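Local coordinates for protein ethylbenzene dehydrogenase alpha-subunit (Aromatoleum aromaticum, PDB 2IVF) that carries a molybdenum atom, two pterin guanine dinucleotide cofactors and an iron-sulfur cluster, as a molybdopterin oxidoreductase subunit, at residues K563-P568 with I937-P942; N609-R612 with G617-M620; R613-A618 with V964-V969. All coordinates share one frame; numbering follows the deposited sequence.

Contact 1 of 3, residues K563-P568 with I937-P942; sequences KAWTDP and IGMPKP
Thr566 and Met939 mark the closest approach of the two backbones, their CA atoms 7.4 Å apart, a gap spanned by side chains. Residues 563-568 leave a short 3-10 turn, in which Thr566 N bonds to Lys563 O, whereas 937-942 is irregular, and positive phi angles at Ile937 and Gly938 swing the chain round. Trp565 carries the contact, with Met939 and Ile937 packed against it. The Met939 side chain is bent at chi2 (-65°) and chi3 (-73°), which folds CE back to 3.7 Å from Trp565 CB and 3.5 Å from Trp565 O, an atom buried under the methyl without a hydrogen-bond partner. SD then lies at the edge of the indole, 5.4 Å from the centroid of the Trp565 six-membered ring, a Met-aromatic contact. This largely apolar seam joins the loop after helix 557-560, in the molybdopterin oxidoreductase family region, to the long loop leading to strand 969-975. The Ile937 and Trp565 side chains cross at about a right angle, Ile937 CG2 being 3.8 Å from Trp565 CE3; branching suits the place, since CG1 and CD1 also reach CZ3. The hydroxyl of Thr566, OG1, stands 3.7 Å from Met939 CE and is hydrogen-bonded to Asn562 O.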
loop_
_atom_site.group_PDB
_atom_site.type_symbol
_atom_site.label_atom_id
_atom_site.label_comp_id
_atom_site.label_asym_id
_atom_site.label_seq_id
_atom_site.Cartn_x
_atom_site.Cartn_y
_atom_site.Cartn_z
ATOM N N LYS A 563 -21.110 29.892 6.093
ATOM C CA LYS A 563 -21.126 29.834 7.554
ATOM C C LYS A 563 -21.735 28.536 8.077
ATOM O O LYS A 563 -21.422 28.113 9.179
ATOM C CB LYS A 563 -21.884 31.031 8.121
ATOM C CG LYS A 563 -21.129 32.324 7.915
ATOM C CD LYS A 563 -21.906 33.547 8.369
ATOM C CE LYS A 563 -21.320 34.776 7.679
ATOM N NZ LYS A 563 -21.657 36.059 8.351
ATOM N N ALA A 564 -22.577 27.887 7.276
ATOM C CA ALA A 564 -23.171 26.599 7.662
ATOM C C ALA A 564 -22.105 25.531 7.831
ATOM O O ALA A 564 -22.287 24.582 8.626
ATOM C CB ALA A 564 -24.239 26.151 6.617
ATOM N N TRP A 565 -20.987 25.687 7.123
ATOM C CA TRP A 565 -19.915 24.705 7.130
ATOM C C TRP A 565 -18.719 25.161 7.949
ATOM O O TRP A 565 -17.696 24.589 7.853
ATOM C CB TRP A 565 -19.435 24.423 5.703
ATOM C CG TRP A 565 -20.518 23.943 4.789
ATOM C CD1 TRP A 565 -21.738 23.419 5.151
ATOM C CD2 TRP A 565 -20.469 23.905 3.373
ATOM N NE1 TRP A 565 -22.446 23.064 4.032
ATOM C CE2 TRP A 565 -21.688 23.354 2.924
ATOM C CE3 TRP A 565 -19.519 24.312 2.420
ATOM C CZ2 TRP A 565 -21.987 23.232 1.564
ATOM C CZ3 TRP A 565 -19.812 24.169 1.081
ATOM C CH2 TRP A 565 -21.030 23.611 0.667
ATOM N N THR A 566 -18.890 26.220 8.732
ATOM C CA THR A 566 -17.840 26.833 9.534
ATOM C C THR A 566 -18.067 26.459 10.994
ATOM O O THR A 566 -19.186 26.229 11.424
ATOM C CB THR A 566 -17.944 28.409 9.394
ATOM O OG1 THR A 566 -17.801 28.787 8.013
ATOM C CG2 THR A 566 -16.869 29.141 10.198
ATOM N N ASP A 567 -17.007 26.404 11.780
ATOM C CA ASP A 567 -17.132 26.232 13.250
ATOM C C ASP A 567 -18.075 27.315 13.797
ATOM O O ASP A 567 -17.787 28.504 13.643
ATOM C CB ASP A 567 -15.715 26.350 13.847
ATOM C CG ASP A 567 -15.682 26.454 15.361
ATOM O OD1 ASP A 567 -16.654 26.033 16.015
ATOM O OD2 ASP A 567 -14.624 26.934 15.889
ATOM N N PRO A 568 -19.199 26.921 14.425
ATOM C CA PRO A 568 -20.169 27.888 14.930
ATOM C C PRO A 568 -19.702 28.767 16.078
ATOM O O PRO A 568 -20.388 29.727 16.409
ATOM C CB PRO A 568 -21.349 27.038 15.402
ATOM C CG PRO A 568 -20.926 25.631 15.342
ATOM C CD PRO A 568 -19.608 25.523 14.684
ATOM N N ILE A 937 -14.847 19.650 0.094
ATOM C CA ILE A 937 -14.924 21.103 0.296
ATOM C C ILE A 937 -13.643 21.769 0.677
ATOM O O ILE A 937 -13.308 22.778 0.080
ATOM C CB ILE A 937 -16.016 21.513 1.322
ATOM C CG1 ILE A 937 -17.396 20.940 0.949
ATOM C CG2 ILE A 937 -16.074 23.029 1.455
ATOM C CD1 ILE A 937 -17.673 20.981 -0.460
ATOM N N GLY A 938 -13.006 21.285 1.737
ATOM C CA GLY A 938 -11.699 21.745 2.160
ATOM C C GLY A 938 -11.746 23.012 2.975
ATOM O O GLY A 938 -10.890 23.874 2.828
ATOM N N MET A 939 -12.743 23.139 3.827
ATOM C CA MET A 939 -12.919 24.354 4.613
ATOM C C MET A 939 -11.640 24.626 5.402
ATOM O O MET A 939 -11.270 23.815 6.229
ATOM C CB MET A 939 -14.085 24.181 5.598
ATOM C CG MET A 939 -15.445 23.964 4.978
ATOM S SD MET A 939 -16.022 25.398 4.019
ATOM C CE MET A 939 -16.429 26.592 5.302
ATOM N N PRO A 940 -10.928 25.737 5.119
ATOM C CA PRO A 940 -9.744 26.011 5.900
ATOM C C PRO A 940 -10.104 26.613 7.235
ATOM O O PRO A 940 -11.044 27.402 7.316
ATOM C CB PRO A 940 -8.982 27.035 5.048
ATOM C CG PRO A 940 -9.674 27.110 3.764
ATOM C CD PRO A 940 -11.088 26.719 4.041
ATOM N N LYS A 941 -9.332 26.284 8.261
ATOM C CA LYS A 941 -9.599 26.789 9.607
ATOM C C LYS A 941 -9.244 28.265 9.668
ATOM O O LYS A 941 -8.085 28.622 9.529
ATOM C CB LYS A 941 -8.857 25.970 10.696
ATOM C CG LYS A 941 -9.207 26.478 12.106
ATOM C CD LYS A 941 -9.069 25.400 13.150
ATOM C CE LYS A 941 -9.210 25.959 14.557
ATOM N NZ LYS A 941 -9.283 24.855 15.575
ATOM N N PRO A 942 -10.251 29.138 9.817
ATOM C CA PRO A 942 -9.981 30.568 9.735
ATOM C C PRO A 942 -8.972 31.110 10.758
ATOM O O PRO A 942 -8.313 32.108 10.474
ATOM C CB PRO A 942 -11.350 31.198 9.985
ATOM C CG PRO A 942 -12.284 30.221 9.593
ATOM C CD PRO A 942 -11.681 28.892 10.019
#

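Contact 2 of 3, residues N609-R612 with G617-M620; sequences NPMR and GAKM. With MD1 (phosphoric acid 4-(2-amino-4-oxo-3,4,5,6,-tetrahydro-pteridin-6-yl)-2-hydroxy-3,4-dimercapto-but-3-en-yl ester guanylate ester), chain N.
Met611 and Ala618 meet where two short helices follow one another. CE of Met611 lies 3.9 Å from Ala618 CB, brought there by bends at chi2 and chi3 that fold the flexible thioether over the start of helix 617-625. Ala618 is small enough for its CB to sit 3.5 Å from Met611 O. That carbonyl is served by a water, which donates to Met611 O and accepts from Ala618 N, each bond 2.8 Å long, so it links one helix to the first turn of the next. Gly617, having no side chain, brings its CA to 4.2 Å from Pro610 O. On the cofactor side, Arg612 NH1 bonds to MD1 O2A at 2.9 Å, and also to O3A and O11, while NH2 donates to O11 at 2.9 Å; O2A lies at the edge of the guanidinium, near its plane. Asn609 ND2 reaches the same O2A at 2.9 Å. Farther out, Ser641 and Ser642 hold Asn609 OD1, Asp922 takes a bond from ND2, and Phe920 makes a cation-pi contact with Arg612. Asn609 just before helix 610-613 and Arg612 within it, following strand 602-606, form a pyrophosphate-binding corner of the MD1 pocket in this molybdopterin oxidoreductase.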
loop_
_atom_site.group_PDB
_atom_site.type_symbol
_atom_site.label_atom_id
_atom_site.label_comp_id
_atom_site.label_asym_id
_atom_site.label_seq_id
_atom_site.Cartn_x
_atom_site.Cartn_y
_atom_site.Cartn_z
ATOM N N ASN A 609 -1.934 15.921 -8.834
ATOM C CA ASN A 609 -3.112 15.365 -9.517
ATOM C C ASN A 609 -4.334 16.030 -8.889
ATOM O O ASN A 609 -4.958 15.442 -8.057
ATOM C CB ASN A 609 -3.056 13.836 -9.268
ATOM C CG ASN A 609 -4.098 13.024 -10.026
ATOM O OD1 ASN A 609 -4.779 13.507 -10.923
ATOM N ND2 ASN A 609 -4.209 11.768 -9.666
ATOM N N PRO A 610 -4.629 17.295 -9.240
ATOM C CA PRO A 610 -5.647 18.073 -8.506
ATOM C C PRO A 610 -7.037 17.478 -8.547
ATOM O O PRO A 610 -7.828 17.681 -7.626
ATOM C CB PRO A 610 -5.640 19.454 -9.200
ATOM C CG PRO A 610 -5.032 19.253 -10.533
ATOM C CD PRO A 610 -4.044 18.077 -10.344
ATOM N N MET A 611 -7.361 16.740 -9.614
ATOM C CA MET A 611 -8.688 16.173 -9.708
ATOM C C MET A 611 -9.042 15.261 -8.525
ATOM O O MET A 611 -10.220 15.134 -8.204
ATOM C CB MET A 611 -8.891 15.441 -11.011
ATOM C CG MET A 611 -8.884 16.357 -12.207
ATOM S SD MET A 611 -10.254 17.586 -12.248
ATOM C CE MET A 611 -11.649 16.507 -12.406
ATOM N N ARG A 612 -8.067 14.601 -7.897
ATOM C CA ARG A 612 -8.354 13.920 -6.598
ATOM C C ARG A 612 -7.747 14.614 -5.355
ATOM O O ARG A 612 -8.258 14.477 -4.234
ATOM C CB ARG A 612 -7.933 12.452 -6.603
ATOM C CG ARG A 612 -6.495 12.192 -6.978
ATOM C CD ARG A 612 -5.920 11.089 -6.174
ATOM N NE ARG A 612 -5.867 11.434 -4.763
ATOM C CZ ARG A 612 -4.778 11.821 -4.090
ATOM N NH1 ARG A 612 -3.591 11.954 -4.691
ATOM N NH2 ARG A 612 -4.881 12.110 -2.799
ATOM N N GLY A 617 -11.895 19.715 -5.805
ATOM C CA GLY A 617 -11.198 20.130 -7.006
ATOM C C GLY A 617 -11.822 19.540 -8.270
ATOM O O GLY A 617 -11.861 20.214 -9.295
ATOM N N ALA A 618 -12.388 18.330 -8.174
ATOM C CA ALA A 618 -13.038 17.676 -9.332
ATOM C C ALA A 618 -14.199 18.494 -9.900
ATOM O O ALA A 618 -14.545 18.361 -11.071
ATOM C CB ALA A 618 -13.465 16.200 -8.993
ATOM N N LYS A 619 -14.784 19.364 -9.087
ATOM C CA LYS A 619 -15.805 20.281 -9.536
ATOM C C LYS A 619 -15.182 21.637 -9.799
ATOM O O LYS A 619 -15.494 22.267 -10.809
ATOM C CB LYS A 619 -16.878 20.436 -8.461
ATOM C CG LYS A 619 -18.016 21.437 -8.786
ATOM C CD LYS A 619 -18.872 20.941 -9.950
ATOM C CE LYS A 619 -20.193 21.750 -10.104
ATOM N NZ LYS A 619 -20.663 21.653 -11.524
ATOM N N MET A 620 -14.354 22.129 -8.877
ATOM C CA MET A 620 -13.963 23.563 -8.932
ATOM C C MET A 620 -12.927 23.762 -10.032
ATOM O O MET A 620 -12.888 24.798 -10.694
ATOM C CB MET A 620 -13.398 24.036 -7.596
ATOM C CG MET A 620 -14.414 23.943 -6.399
ATOM S SD MET A 620 -16.041 24.618 -6.808
ATOM C CE MET A 620 -15.733 26.379 -6.545
HETATM P PB MD1 N . -0.598 13.873 -5.430
HETATM O O3B MD1 N . -0.640 12.342 -5.824
HETATM O O1B MD1 N . 0.828 14.226 -5.207
HETATM O O2B MD1 N . -1.506 14.703 -6.253
HETATM O O3A MD1 N . -1.288 13.836 -4.002
HETATM C C10 MD1 N . -0.546 13.650 -2.778
HETATM C C11 MD1 N . -1.623 13.502 -1.715
HETATM O O11 MD1 N . -2.089 12.120 -1.883
HETATM C C12 MD1 N . -1.024 13.639 -0.341
HETATM S S12 MD1 N . 0.661 13.514 -0.072
HETATM C C13 MD1 N . -1.817 13.800 0.767
HETATM S S13 MD1 N . -1.181 13.901 2.327
HETATM C C14 MD1 N . -3.291 13.926 0.683
HETATM N N15 MD1 N . -4.097 12.959 1.347
HETATM C C16 MD1 N . -5.460 12.946 1.201
HETATM C C15 MD1 N . -6.173 12.051 1.978
HETATM O O14 MD1 N . -5.598 11.285 2.797
HETATM N N17 MD1 N . -7.508 12.023 1.733
HETATM C C17 MD1 N . -8.110 12.891 0.822
HETATM N N16 MD1 N . -9.425 12.791 0.686
HETATM N N18 MD1 N . -7.389 13.780 0.120
HETATM C C20 MD1 N . -6.087 13.816 0.307
HETATM N N8 MD1 N . -5.359 14.748 -0.361
HETATM C C7 MD1 N . -3.926 14.859 -0.318
HETATM P PA MD1 N . -1.009 11.565 -7.185
HETATM O O1A MD1 N . -0.305 10.251 -7.079
HETATM O O2A MD1 N . -2.484 11.534 -7.303
HETATM O "O5'" MD1 N . -0.413 12.421 -8.370
HETATM C "C5'" MD1 N . 1.004 12.415 -8.502
HETATM C "C4'" MD1 N . 1.370 12.108 -9.895
HETATM O "O4'" MD1 N . 2.785 11.968 -9.847
HETATM C "C1'" MD1 N . 3.085 11.043 -10.892
HETATM N N9 MD1 N . 4.413 10.422 -10.790
HETATM C C4 MD1 N . 5.433 10.764 -11.563
HETATM N N3 MD1 N . 5.503 11.706 -12.534
HETATM C C2 MD1 N . 6.645 11.904 -13.193
HETATM N N2 MD1 N . 6.730 12.859 -14.158
HETATM N N1 MD1 N . 7.710 11.070 -12.914
HETATM C C6 MD1 N . 7.706 10.095 -11.946
HETATM O O6 MD1 N . 8.734 9.454 -11.730
HETATM C C5 MD1 N . 6.513 9.933 -11.224
HETATM N N7 MD1 N . 6.105 9.114 -10.261
HETATM C C8 MD1 N . 4.833 9.429 -10.001
HETATM C "C2'" MD1 N . 2.011 9.965 -10.773
HETATM O "O2'" MD1 N . 1.781 9.237 -12.004
HETATM C "C3'" MD1 N . 0.783 10.743 -10.277
HETATM O "O3'" MD1 N . -0.214 10.910 -11.318
HETATM O O HOH W 1 -11.643 16.426 -6.215
#

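Contact 3 of 3, residues R613-A618 with V964-V969; sequences RKRSGA and VTDRGV. With MD1 (phosphoric acid 4-(2-amino-4-oxo-3,4,5,6,-tetrahydro-pteridin-6-yl)-2-hydroxy-3,4-dimercapto-but-3-en-yl ester guanylate ester), chain N.
The guanidinium of Arg615 is sandwiched: Val964 CA lies 3.5 Å above the centre of one face, and MD1 N8 lies over the opposite face, toward the rim. At its edge, near the plane, Asp966 OD2 receives two bonds from one arginine, from NE and from NH2, each 2.9 Å long. The approach is side-on, with the guanidinium and carboxylate planes 26° apart. OD2 uses its anti lone pair for Arg615 NE, and NH2 comes in nearly along the C-O axis. Arginine suits this place because its flat head can offer a face to the pterin while its edge grips an acid. The other carboxylate oxygen, OD1, uses its syn lone pair for Arg967 NH1, 2.7 Å away, so Asp966 joins two arginines. Its CG stands between the backbone N and the carbonyl carbon (chi1 64°), which turns the carboxylate toward both. Arg967 in turn presents an edge to the pterin, NH2 bonding to MD1 O14 at 2.8 Å, and the same nitrogen salt-bridges a phosphate oxygen of MGD. Arg613 bends at chi3 (-76°) to bring NE to MD1 O2B at 3.1 Å and NH2 to O1B at 2.9 Å. Gly968 is the third residue of the type II turn from Asp966 to Val969, where positive phi suits glycine. Shared between two arginines, the Asp966 carboxylate is probably held ionised, and its charge would offset theirs beside the pterin.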
loop_
_atom_site.group_PDB
_atom_site.type_symbol
_atom_site.label_atom_id
_atom_site.label_comp_id
_atom_site.label_asym_id
_atom_site.label_seq_id
_atom_site.Cartn_x
_atom_site.Cartn_y
_atom_site.Cartn_z
ATOM N N ARG A 613 -6.637 15.315 -5.530
ATOM C CA ARG A 613 -5.929 15.903 -4.409
ATOM C C ARG A 613 -6.676 17.098 -3.837
ATOM O O ARG A 613 -6.866 17.167 -2.613
ATOM C CB ARG A 613 -4.528 16.368 -4.783
ATOM C CG ARG A 613 -3.796 16.935 -3.563
ATOM C CD ARG A 613 -2.728 17.924 -3.899
ATOM N NE ARG A 613 -1.540 17.230 -4.418
ATOM C CZ ARG A 613 -0.348 17.809 -4.506
ATOM N NH1 ARG A 613 -0.187 19.056 -4.109
ATOM N NH2 ARG A 613 0.700 17.143 -4.981
ATOM N N LYS A 614 -7.089 18.036 -4.679
ATOM C CA LYS A 614 -7.880 19.168 -4.178
ATOM C C LYS A 614 -9.232 18.711 -3.699
ATOM O O LYS A 614 -9.952 17.987 -4.390
ATOM C CB LYS A 614 -8.090 20.298 -5.180
ATOM C CG LYS A 614 -7.021 21.383 -5.156
ATOM C CD LYS A 614 -5.645 20.824 -5.414
ATOM C CE LYS A 614 -4.676 21.961 -5.742
ATOM N NZ LYS A 614 -3.234 21.538 -5.732
ATOM N N ARG A 615 -9.580 19.182 -2.517
ATOM C CA ARG A 615 -10.893 18.912 -1.954
ATOM C C ARG A 615 -11.902 19.650 -2.789
ATOM O O ARG A 615 -11.771 20.872 -3.006
ATOM C CB ARG A 615 -11.000 19.359 -0.490
ATOM C CG ARG A 615 -10.335 18.401 0.496
ATOM C CD ARG A 615 -8.855 18.171 0.224
ATOM N NE ARG A 615 -8.251 17.382 1.300
ATOM C CZ ARG A 615 -6.940 17.207 1.403
ATOM N NH1 ARG A 615 -6.140 17.757 0.495
ATOM N NH2 ARG A 615 -6.439 16.510 2.421
ATOM N N SER A 616 -12.893 18.916 -3.291
ATOM C CA SER A 616 -13.825 19.449 -4.287
ATOM C C SER A 616 -13.175 19.975 -5.600
ATOM O O SER A 616 -13.841 20.562 -6.436
ATOM C CB SER A 616 -14.743 20.490 -3.646
ATOM O OG SER A 616 -15.594 19.917 -2.689
ATOM N N GLY A 617 -11.895 19.715 -5.805
ATOM C CA GLY A 617 -11.198 20.130 -7.006
ATOM C C GLY A 617 -11.822 19.540 -8.270
ATOM O O GLY A 617 -11.861 20.214 -9.295
ATOM N N ALA A 618 -12.388 18.330 -8.174
ATOM C CA ALA A 618 -13.038 17.676 -9.332
ATOM C C ALA A 618 -14.199 18.494 -9.900
ATOM O O ALA A 618 -14.545 18.361 -11.071
ATOM C CB ALA A 618 -13.465 16.200 -8.993
ATOM N N VAL A 964 -7.854 21.473 3.588
ATOM C CA VAL A 964 -7.542 20.032 3.595
ATOM C C VAL A 964 -8.401 19.253 4.577
ATOM O O VAL A 964 -8.166 18.088 4.796
ATOM C CB VAL A 964 -6.076 19.783 3.954
ATOM C CG1 VAL A 964 -5.103 20.491 2.939
ATOM C CG2 VAL A 964 -5.754 20.166 5.433
ATOM N N THR A 965 -9.375 19.935 5.161
ATOM C CA THR A 965 -10.133 19.476 6.326
ATOM C C THR A 965 -11.258 18.526 5.950
ATOM O O THR A 965 -12.411 18.720 6.317
ATOM C CB THR A 965 -10.714 20.674 7.049
ATOM O OG1 THR A 965 -11.554 21.409 6.147
ATOM C CG2 THR A 965 -9.543 21.602 7.539
ATOM N N ASP A 966 -10.898 17.472 5.258
ATOM C CA ASP A 966 -11.864 16.531 4.735
ATOM C C ASP A 966 -12.340 15.434 5.717
ATOM O O ASP A 966 -13.330 14.747 5.454
ATOM C CB ASP A 966 -11.311 15.856 3.477
ATOM C CG ASP A 966 -10.104 15.037 3.751
ATOM O OD1 ASP A 966 -10.233 13.957 4.400
ATOM O OD2 ASP A 966 -9.037 15.402 3.231
ATOM N N ARG A 967 -11.623 15.244 6.825
ATOM C CA ARG A 967 -11.918 14.165 7.709
ATOM C C ARG A 967 -13.106 14.584 8.575
ATOM O O ARG A 967 -13.034 15.583 9.340
ATOM C CB ARG A 967 -10.683 13.839 8.569
ATOM C CG ARG A 967 -9.427 13.448 7.813
ATOM C CD ARG A 967 -9.575 12.012 7.248
ATOM N NE ARG A 967 -8.320 11.419 6.816
ATOM C CZ ARG A 967 -7.861 11.381 5.571
ATOM N NH1 ARG A 967 -8.537 11.906 4.565
ATOM N NH2 ARG A 967 -6.709 10.784 5.325
ATOM N N GLY A 968 -14.224 13.869 8.415
ATOM C CA GLY A 968 -15.406 14.139 9.183
ATOM C C GLY A 968 -16.437 14.949 8.427
ATOM O O GLY A 968 -17.459 15.323 8.974
ATOM N N VAL A 969 -16.163 15.236 7.151
ATOM C CA VAL A 969 -17.161 15.856 6.312
ATOM C C VAL A 969 -18.426 14.994 6.345
ATOM O O VAL A 969 -18.372 13.751 6.471
ATOM C CB VAL A 969 -16.635 16.089 4.903
ATOM C CG1 VAL A 969 -17.800 16.423 3.885
ATOM C CG2 VAL A 969 -15.603 17.256 4.951
HETATM P PB MD1 N . -0.598 13.873 -5.430
HETATM O O3B MD1 N . -0.640 12.342 -5.824
HETATM O O1B MD1 N . 0.828 14.226 -5.207
HETATM O O2B MD1 N . -1.506 14.703 -6.253
HETATM O O3A MD1 N . -1.288 13.836 -4.002
HETATM C C10 MD1 N . -0.546 13.650 -2.778
HETATM C C11 MD1 N . -1.623 13.502 -1.715
HETATM O O11 MD1 N . -2.089 12.120 -1.883
HETATM C C12 MD1 N . -1.024 13.639 -0.341
HETATM S S12 MD1 N . 0.661 13.514 -0.072
HETATM C C13 MD1 N . -1.817 13.800 0.767
HETATM S S13 MD1 N . -1.181 13.901 2.327
HETATM C C14 MD1 N . -3.291 13.926 0.683
HETATM N N15 MD1 N . -4.097 12.959 1.347
HETATM C C16 MD1 N . -5.460 12.946 1.201
HETATM C C15 MD1 N . -6.173 12.051 1.978
HETATM O O14 MD1 N . -5.598 11.285 2.797
HETATM N N17 MD1 N . -7.508 12.023 1.733
HETATM C C17 MD1 N . -8.110 12.891 0.822
HETATM N N16 MD1 N . -9.425 12.791 0.686
HETATM N N18 MD1 N . -7.389 13.780 0.120
HETATM C C20 MD1 N . -6.087 13.816 0.307
HETATM N N8 MD1 N . -5.359 14.748 -0.361
HETATM C C7 MD1 N . -3.926 14.859 -0.318
HETATM P PA MD1 N . -1.009 11.565 -7.185
HETATM O O1A MD1 N . -0.305 10.251 -7.079
HETATM O O2A MD1 N . -2.484 11.534 -7.303
HETATM O "O5'" MD1 N . -0.413 12.421 -8.370
HETATM C "C5'" MD1 N . 1.004 12.415 -8.502
HETATM C "C4'" MD1 N . 1.370 12.108 -9.895
HETATM O "O4'" MD1 N . 2.785 11.968 -9.847
HETATM C "C1'" MD1 N . 3.085 11.043 -10.892
HETATM N N9 MD1 N . 4.413 10.422 -10.790
HETATM C C4 MD1 N . 5.433 10.764 -11.563
HETATM N N3 MD1 N . 5.503 11.706 -12.534
HETATM C C2 MD1 N . 6.645 11.904 -13.193
HETATM N N2 MD1 N . 6.730 12.859 -14.158
HETATM N N1 MD1 N . 7.710 11.070 -12.914
HETATM C C6 MD1 N . 7.706 10.095 -11.946
HETATM O O6 MD1 N . 8.734 9.454 -11.730
HETATM C C5 MD1 N . 6.513 9.933 -11.224
HETATM N N7 MD1 N . 6.105 9.114 -10.261
HETATM C C8 MD1 N . 4.833 9.429 -10.001
HETATM C "C2'" MD1 N . 2.011 9.965 -10.773
HETATM O "O2'" MD1 N . 1.781 9.237 -12.004
HETATM C "C3'" MD1 N . 0.783 10.743 -10.277
HETATM O "O3'" MD1 N . -0.214 10.910 -11.318
#

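In the fold
From the N terminus, the chain first enters contact 1 at 563-568, after helix 557-560. It then runs through strand 602-606 into contact 2, a short local contact between two successive helices, with four residues between its segments, nested inside the large loop that contact 1 closes. Contact 3 starts in 613-618, which shares Gly617 and Ala618 with contact 2, and closes only at 964-969, beyond 937-942; contacts 1 and 3 therefore cross. They also touch, through Met939 with Thr965 and Ile937 with Ser616. Together the two long-range contacts tie the 563-618 region to the loop before strand 969-975, while contacts 2 and 3 both reach MD1.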